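Local coordinates for protein Non-heme chloroperoxidase CPO-A1 (Streptomyces aureofaciens, PDB 1A8Q) that halogenates organic substrates without a haem or metal cofactor, using an alpha/beta-hydrolase catalytic triad, and may chlorinate in 7-chlorotetracycline biosynthesis, at residues 14-19 against 37-42; 51-54 against 58-61. All coordinates share one frame; numbering follows the deposited sequence.

In the fold
Both contacts lie toward one edge of the central sheet of the alpha/beta-hydrolase fold, where strands 10-16 and 48-52 run antiparallel as neighbours; their centres are 16 Å apart. In contact 1 helix 36-44 packs on the end of strand 10-16, whereas contact 2 closes the turn that leaves strand 48-52, the strand directly following that helix. They meet in the sheet: the N of K14 lies 2.9 Å from the O of A51, a probable hydrogen bond, and CD1 of L39 packs on CB of A51. Contact 1 is remote from the catalytic triad of S94, D223 and H252. Contact 2 comes closer, the side chain of R54 being about 8 Å from that of S94.

Contact 1: 14-19 against 37-42; sequences KDWGQG and DQLKAV
The indole of W16 has CD1 of L39 over one face, 4.2 Å above the ring plane and displaced toward the rim, while the backbone N of K40 lies at its edge, near the plane. This is helix-on-sheet packing of the alpha/beta-hydrolase fold: helix 36-44 runs along strand 10-16, with the local axes 9.9 Å apart and 23° from parallel. The two segments share no hydrogen bond; the main contact is between apolar side chains. The six-membered part of the indole does the touching, its CE3 and CZ3 both resting against CB of L39, and the two side chains cross at about a right angle. W16 points toward the helix, also touching Q36 and V43, and its chi1 of -72°, CG opposite the carbonyl carbon, brings the six-membered ring onto L39. L39 also touches F24 of strand 21-25 and A51 of strand 48-52, bridging the indole to two further strands. K14 adds a looser contact, its CD lying 4.3 Å from CD1 of L39, before its amine turns off to a salt bridge with D33. K40 likewise sends its amine away, to D44. The tightest approach is that of W16 CZ3 to L39 CB, at 3.5 Å.

Contact 2: 51-54 against 58-61; sequences AHDR and GHST
Two hydrogen bonds from consecutive residues grip D53, one at its side chain and one at its main chain. The backbone N-H of H59 points almost straight at OD2 of D53, 2.9 Å from N to OD2 with an angle of 171° at the hydrogen, and reaches the anti side of the carboxylate, 23° out of its plane. The other carboxylate oxygen of D53, OD1, takes the N-H of G32. The hydroxyl of S60 gives its proton to the main-chain O of D53, with OG 2.6 Å from O and above the carbonyl plane. The S60 chi1 of -70° turns OG to the D53 carbonyl, while CB packs 3.6 Å from the O of R54. The same OG receives the N-H of F12, tying the turn to strand 10-16. Over one face of the carboxylate, CA of G58 comes within 3.4 Å of D53 OD2; its positive phi and the nearness of that oxygen both suit a glycine. The R54 side chain starts away from segment 58-61; its guanidinium forms a salt bridge with E99 and a cation-pi contact with F72. Main-chain N-H groups of two loops thus share one buried carboxylate, which would probably stabilise its negative charge and hold both loops at the end of strand 48-52.

Contact 1: 14-19 against 37-42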
ATOM      1  N   LYS A  14      11.138   9.447  -4.351  1.00  7.07           N
ATOM      2  CA  LYS A  14      10.829  10.824  -4.750  1.00  6.97           C
ATOM      3  C   LYS A  14      10.631  11.673  -3.500  1.00  9.40           C
ATOM      4  O   LYS A  14      10.083  11.152  -2.528  1.00  8.95           O
ATOM      5  CB  LYS A  14       9.490  10.819  -5.497  1.00  8.78           C
ATOM      6  CG  LYS A  14       9.633  10.227  -6.903  1.00 11.32           C
ATOM      7  CD  LYS A  14       8.351  10.296  -7.661  1.00 11.92           C
ATOM      8  CE  LYS A  14       7.598   8.997  -7.877  1.00 13.71           C
ATOM      9  NZ  LYS A  14       8.483   7.931  -8.472  1.00 10.75           N
ATOM     10  N   ASP A  15      11.156  12.926  -3.525  1.00  8.58           N
ATOM     11  CA  ASP A  15      11.026  13.738  -2.288  1.00  8.81           C
ATOM     12  C   ASP A  15      10.709  15.153  -2.763  1.00  9.92           C
ATOM     13  O   ASP A  15      11.614  15.795  -3.363  1.00 10.29           O
ATOM     14  CB  ASP A  15      12.362  13.697  -1.558  1.00 10.19           C
ATOM     15  CG  ASP A  15      12.458  14.543  -0.293  1.00 11.70           C
ATOM     16  OD1 ASP A  15      11.493  15.248  -0.016  1.00 11.95           O
ATOM     17  OD2 ASP A  15      13.491  14.465   0.369  1.00 15.31           O
ATOM     18  N   TRP A  16       9.449  15.503  -2.650  1.00  7.80           N
ATOM     19  CA  TRP A  16       8.982  16.768  -3.239  1.00  7.34           C
ATOM     20  C   TRP A  16       8.539  17.749  -2.160  1.00 10.35           C
ATOM     21  O   TRP A  16       7.835  17.371  -1.248  1.00  9.87           O
ATOM     22  CB  TRP A  16       7.765  16.431  -4.107  1.00  7.32           C
ATOM     23  CG  TRP A  16       8.059  15.695  -5.402  1.00  7.65           C
ATOM     24  CD1 TRP A  16       9.274  15.338  -5.901  1.00 10.12           C
ATOM     25  CD2 TRP A  16       7.083  15.207  -6.321  1.00  8.67           C
ATOM     26  NE1 TRP A  16       9.128  14.638  -7.066  1.00  9.67           N
ATOM     27  CE2 TRP A  16       7.794  14.569  -7.375  1.00 10.33           C
ATOM     28  CE3 TRP A  16       5.694  15.264  -6.403  1.00  8.26           C
ATOM     29  CZ2 TRP A  16       7.138  13.985  -8.457  1.00 11.08           C
ATOM     30  CZ3 TRP A  16       5.031  14.692  -7.471  1.00 10.34           C
ATOM     31  CH2 TRP A  16       5.780  14.058  -8.509  1.00 11.87           C
ATOM     32  N   GLY A  17       8.870  19.029  -2.369  1.00 10.20           N
ATOM     33  CA  GLY A  17       8.287  20.020  -1.460  1.00 12.38           C
ATOM     34  C   GLY A  17       8.993  20.200  -0.139  1.00 14.15           C
ATOM     35  O   GLY A  17       9.999  19.623   0.218  1.00 15.87           O
ATOM     36  N   GLN A  18       8.369  21.101   0.650  1.00 17.27           N
ATOM     37  CA  GLN A  18       8.828  21.460   1.977  1.00 18.99           C
ATOM     38  C   GLN A  18       7.615  21.483   2.916  1.00 16.90           C
ATOM     39  O   GLN A  18       6.469  21.694   2.477  1.00 18.69           O
ATOM     40  CB  GLN A  18       9.501  22.838   1.990  1.00 24.30           C
ATOM     41  CG  GLN A  18      10.997  22.851   1.795  1.00 30.47           C
ATOM     42  CD  GLN A  18      11.436  22.737   0.354  1.00 33.75           C
ATOM     43  OE1 GLN A  18      12.207  21.821   0.015  1.00 36.93           O
ATOM     44  NE2 GLN A  18      10.939  23.623  -0.505  1.00 36.05           N
ATOM     45  N   GLY A  19       7.844  21.139   4.175  1.00 15.64           N
ATOM     46  CA  GLY A  19       6.654  21.128   5.068  1.00 14.70           C
ATOM     47  C   GLY A  19       6.627  19.798   5.822  1.00 14.55           C
ATOM     48  O   GLY A  19       7.633  19.092   5.802  1.00 16.28           O
ATOM     49  N   ASP A  37      -0.319  11.301  -8.252  1.00  7.45           N
ATOM     50  CA  ASP A  37      -1.447  12.228  -8.077  1.00 10.74           C
ATOM     51  C   ASP A  37      -1.493  12.757  -6.636  1.00 10.44           C
ATOM     52  O   ASP A  37      -1.747  13.953  -6.437  1.00  9.20           O
ATOM     53  CB  ASP A  37      -2.726  11.522  -8.434  1.00 13.48           C
ATOM     54  CG  ASP A  37      -2.876  11.162  -9.909  1.00 16.82           C
ATOM     55  OD1 ASP A  37      -3.127  12.017 -10.770  1.00 17.59           O
ATOM     56  OD2 ASP A  37      -2.869   9.952 -10.183  1.00 18.66           O
ATOM     57  N   GLN A  38      -1.332  11.868  -5.673  1.00  8.46           N
ATOM     58  CA  GLN A  38      -1.392  12.264  -4.267  1.00  7.13           C
ATOM     59  C   GLN A  38      -0.199  13.050  -3.828  1.00  8.38           C
ATOM     60  O   GLN A  38      -0.286  13.971  -2.998  1.00  8.29           O
ATOM     61  CB  GLN A  38      -1.519  10.996  -3.346  1.00  7.09           C
ATOM     62  CG  GLN A  38      -2.878  10.363  -3.537  1.00  8.63           C
ATOM     63  CD  GLN A  38      -3.111   9.665  -4.849  1.00  8.96           C
ATOM     64  OE1 GLN A  38      -2.228   8.966  -5.349  1.00  9.46           O
ATOM     65  NE2 GLN A  38      -4.302   9.842  -5.404  1.00  9.61           N
ATOM     66  N   LEU A  39       1.002  12.756  -4.379  1.00  8.05           N
ATOM     67  CA  LEU A  39       2.192  13.522  -4.064  1.00  7.90           C
ATOM     68  C   LEU A  39       2.001  15.000  -4.489  1.00  8.73           C
ATOM     69  O   LEU A  39       2.286  15.874  -3.663  1.00  9.12           O
ATOM     70  CB  LEU A  39       3.395  12.999  -4.887  1.00  9.37           C
ATOM     71  CG  LEU A  39       3.974  11.717  -4.231  1.00 10.18           C
ATOM     72  CD1 LEU A  39       4.913  11.105  -5.286  1.00 12.31           C
ATOM     73  CD2 LEU A  39       4.721  11.994  -2.951  1.00 11.63           C
ATOM     74  N   LYS A  40       1.463  15.224  -5.666  1.00  9.47           N
ATOM     75  CA  LYS A  40       1.225  16.616  -6.104  1.00  9.54           C
ATOM     76  C   LYS A  40       0.179  17.252  -5.178  1.00 10.94           C
ATOM     77  O   LYS A  40       0.357  18.401  -4.751  1.00 11.19           O
ATOM     78  CB  LYS A  40       0.810  16.695  -7.576  1.00  9.13           C
ATOM     79  CG  LYS A  40       0.341  18.132  -7.956  1.00 11.17           C
ATOM     80  CD  LYS A  40       0.165  18.263  -9.459  1.00 10.61           C
ATOM     81  CE  LYS A  40      -0.566  19.587  -9.790  1.00 10.73           C
ATOM     82  NZ  LYS A  40       0.318  20.697  -9.350  1.00  9.84           N
ATOM     83  N   ALA A  41      -0.903  16.554  -4.915  1.00 11.33           N
ATOM     84  CA  ALA A  41      -1.971  17.121  -4.071  1.00 11.17           C
ATOM     85  C   ALA A  41      -1.413  17.564  -2.721  1.00 12.80           C
ATOM     86  O   ALA A  41      -1.770  18.663  -2.271  1.00 11.48           O
ATOM     87  CB  ALA A  41      -3.102  16.142  -3.884  1.00 12.74           C
ATOM     88  N   VAL A  42      -0.658  16.715  -2.019  1.00 10.79           N
ATOM     89  CA  VAL A  42      -0.179  17.154  -0.706  1.00 11.27           C
ATOM     90  C   VAL A  42       0.870  18.230  -0.788  1.00 12.21           C
ATOM     91  O   VAL A  42       0.886  19.142   0.067  1.00 12.73           O
ATOM     92  CB  VAL A  42       0.282  15.979   0.189  1.00 11.27           C
ATOM     93  CG1 VAL A  42      -0.903  15.005   0.256  1.00 11.66           C
ATOM     94  CG2 VAL A  42       1.551  15.337  -0.350  1.00 11.85           C
TER

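Contact 2: 51-54 against 58-61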
ATOM      1  N   ALA A  51       7.844   9.350  -1.635  1.00  6.28           N
ATOM      2  CA  ALA A  51       7.299   8.018  -1.979  1.00  6.16           C
ATOM      3  C   ALA A  51       8.461   7.159  -2.472  1.00  7.68           C
ATOM      4  O   ALA A  51       9.146   7.507  -3.429  1.00  7.68           O
ATOM      5  CB  ALA A  51       6.202   8.065  -3.031  1.00  6.61           C
ATOM      6  N   HIS A  52       8.701   6.060  -1.729  1.00  6.07           N
ATOM      7  CA  HIS A  52       9.831   5.199  -2.038  1.00  7.26           C
ATOM      8  C   HIS A  52       9.349   3.987  -2.812  1.00  6.87           C
ATOM      9  O   HIS A  52       8.163   3.670  -2.847  1.00  9.32           O
ATOM     10  CB  HIS A  52      10.567   4.678  -0.782  1.00  8.42           C
ATOM     11  CG  HIS A  52       9.671   3.945   0.173  1.00 10.54           C
ATOM     12  ND1 HIS A  52       8.551   4.513   0.715  1.00 10.20           N
ATOM     13  CD2 HIS A  52       9.736   2.666   0.662  1.00 10.83           C
ATOM     14  CE1 HIS A  52       7.954   3.669   1.531  1.00 11.63           C
ATOM     15  NE2 HIS A  52       8.654   2.533   1.529  1.00 10.78           N
ATOM     16  N   ASP A  53      10.293   3.331  -3.493  1.00  5.16           N
ATOM     17  CA  ASP A  53      10.010   2.095  -4.191  1.00  5.47           C
ATOM     18  C   ASP A  53      10.535   0.935  -3.303  1.00  3.89           C
ATOM     19  O   ASP A  53      11.706   0.963  -2.895  1.00  5.00           O
ATOM     20  CB  ASP A  53      10.821   2.031  -5.502  1.00  6.26           C
ATOM     21  CG  ASP A  53      10.328   3.038  -6.555  1.00  8.60           C
ATOM     22  OD1 ASP A  53       9.262   3.662  -6.414  1.00  8.65           O
ATOM     23  OD2 ASP A  53      11.043   3.167  -7.580  1.00  8.26           O
ATOM     24  N   ARG A  54       9.646   0.006  -3.017  1.00  5.40           N
ATOM     25  CA  ARG A  54      10.022  -1.145  -2.146  1.00  5.70           C
ATOM     26  C   ARG A  54      11.177  -1.899  -2.805  1.00  6.72           C
ATOM     27  O   ARG A  54      11.311  -1.900  -4.025  1.00  6.47           O
ATOM     28  CB  ARG A  54       8.791  -2.030  -2.008  1.00  6.13           C
ATOM     29  CG  ARG A  54       8.981  -3.273  -1.104  1.00  6.31           C
ATOM     30  CD  ARG A  54       7.617  -3.910  -0.747  1.00  6.91           C
ATOM     31  NE  ARG A  54       6.880  -2.903   0.046  1.00  7.52           N
ATOM     32  CZ  ARG A  54       5.768  -2.320  -0.359  1.00  6.66           C
ATOM     33  NH1 ARG A  54       5.105  -2.574  -1.482  1.00  6.99           N
ATOM     34  NH2 ARG A  54       5.226  -1.378   0.449  1.00  9.32           N
ATOM     35  N   GLY A  58      10.240  -0.948  -8.955  1.00  7.22           N
ATOM     36  CA  GLY A  58      10.598   0.376  -9.505  1.00  7.87           C
ATOM     37  C   GLY A  58      12.080   0.475  -9.795  1.00  9.74           C
ATOM     38  O   GLY A  58      12.615  -0.360 -10.541  1.00  8.98           O
ATOM     39  N   HIS A  59      12.743   1.484  -9.246  1.00  8.62           N
ATOM     40  CA  HIS A  59      14.156   1.722  -9.459  1.00 10.87           C
ATOM     41  C   HIS A  59      14.989   1.353  -8.243  1.00  9.45           C
ATOM     42  O   HIS A  59      16.179   1.719  -8.184  1.00  9.85           O
ATOM     43  CB  HIS A  59      14.433   3.217  -9.730  1.00 16.38           C
ATOM     44  CG  HIS A  59      13.929   3.642 -11.078  1.00 23.07           C
ATOM     45  ND1 HIS A  59      14.384   3.170 -12.267  1.00 27.05           N
ATOM     46  CD2 HIS A  59      12.976   4.571 -11.344  1.00 26.81           C
ATOM     47  CE1 HIS A  59      13.720   3.742 -13.268  1.00 27.56           C
ATOM     48  NE2 HIS A  59      12.880   4.598 -12.711  1.00 28.98           N
ATOM     49  N   SER A  60      14.402   0.601  -7.293  1.00  7.68           N
ATOM     50  CA  SER A  60      15.252   0.161  -6.178  1.00  6.43           C
ATOM     51  C   SER A  60      16.049  -1.100  -6.564  1.00  6.84           C
ATOM     52  O   SER A  60      15.755  -1.701  -7.592  1.00 11.22           O
ATOM     53  CB  SER A  60      14.375  -0.222  -4.962  1.00  6.29           C
ATOM     54  OG  SER A  60      13.827   0.988  -4.448  1.00  7.46           O
ATOM     55  N   THR A  61      17.036  -1.457  -5.769  1.00  8.09           N
ATOM     56  CA  THR A  61      17.850  -2.659  -6.166  1.00  8.41           C
ATOM     57  C   THR A  61      16.981  -3.843  -6.450  1.00  9.43           C
ATOM     58  O   THR A  61      16.103  -4.230  -5.677  1.00  7.73           O
ATOM     59  CB  THR A  61      18.835  -2.977  -5.031  1.00  8.62           C
ATOM     60  OG1 THR A  61      19.592  -1.842  -4.674  1.00  8.26           O
ATOM     61  CG2 THR A  61      19.826  -4.089  -5.438  1.00 10.39           C
TER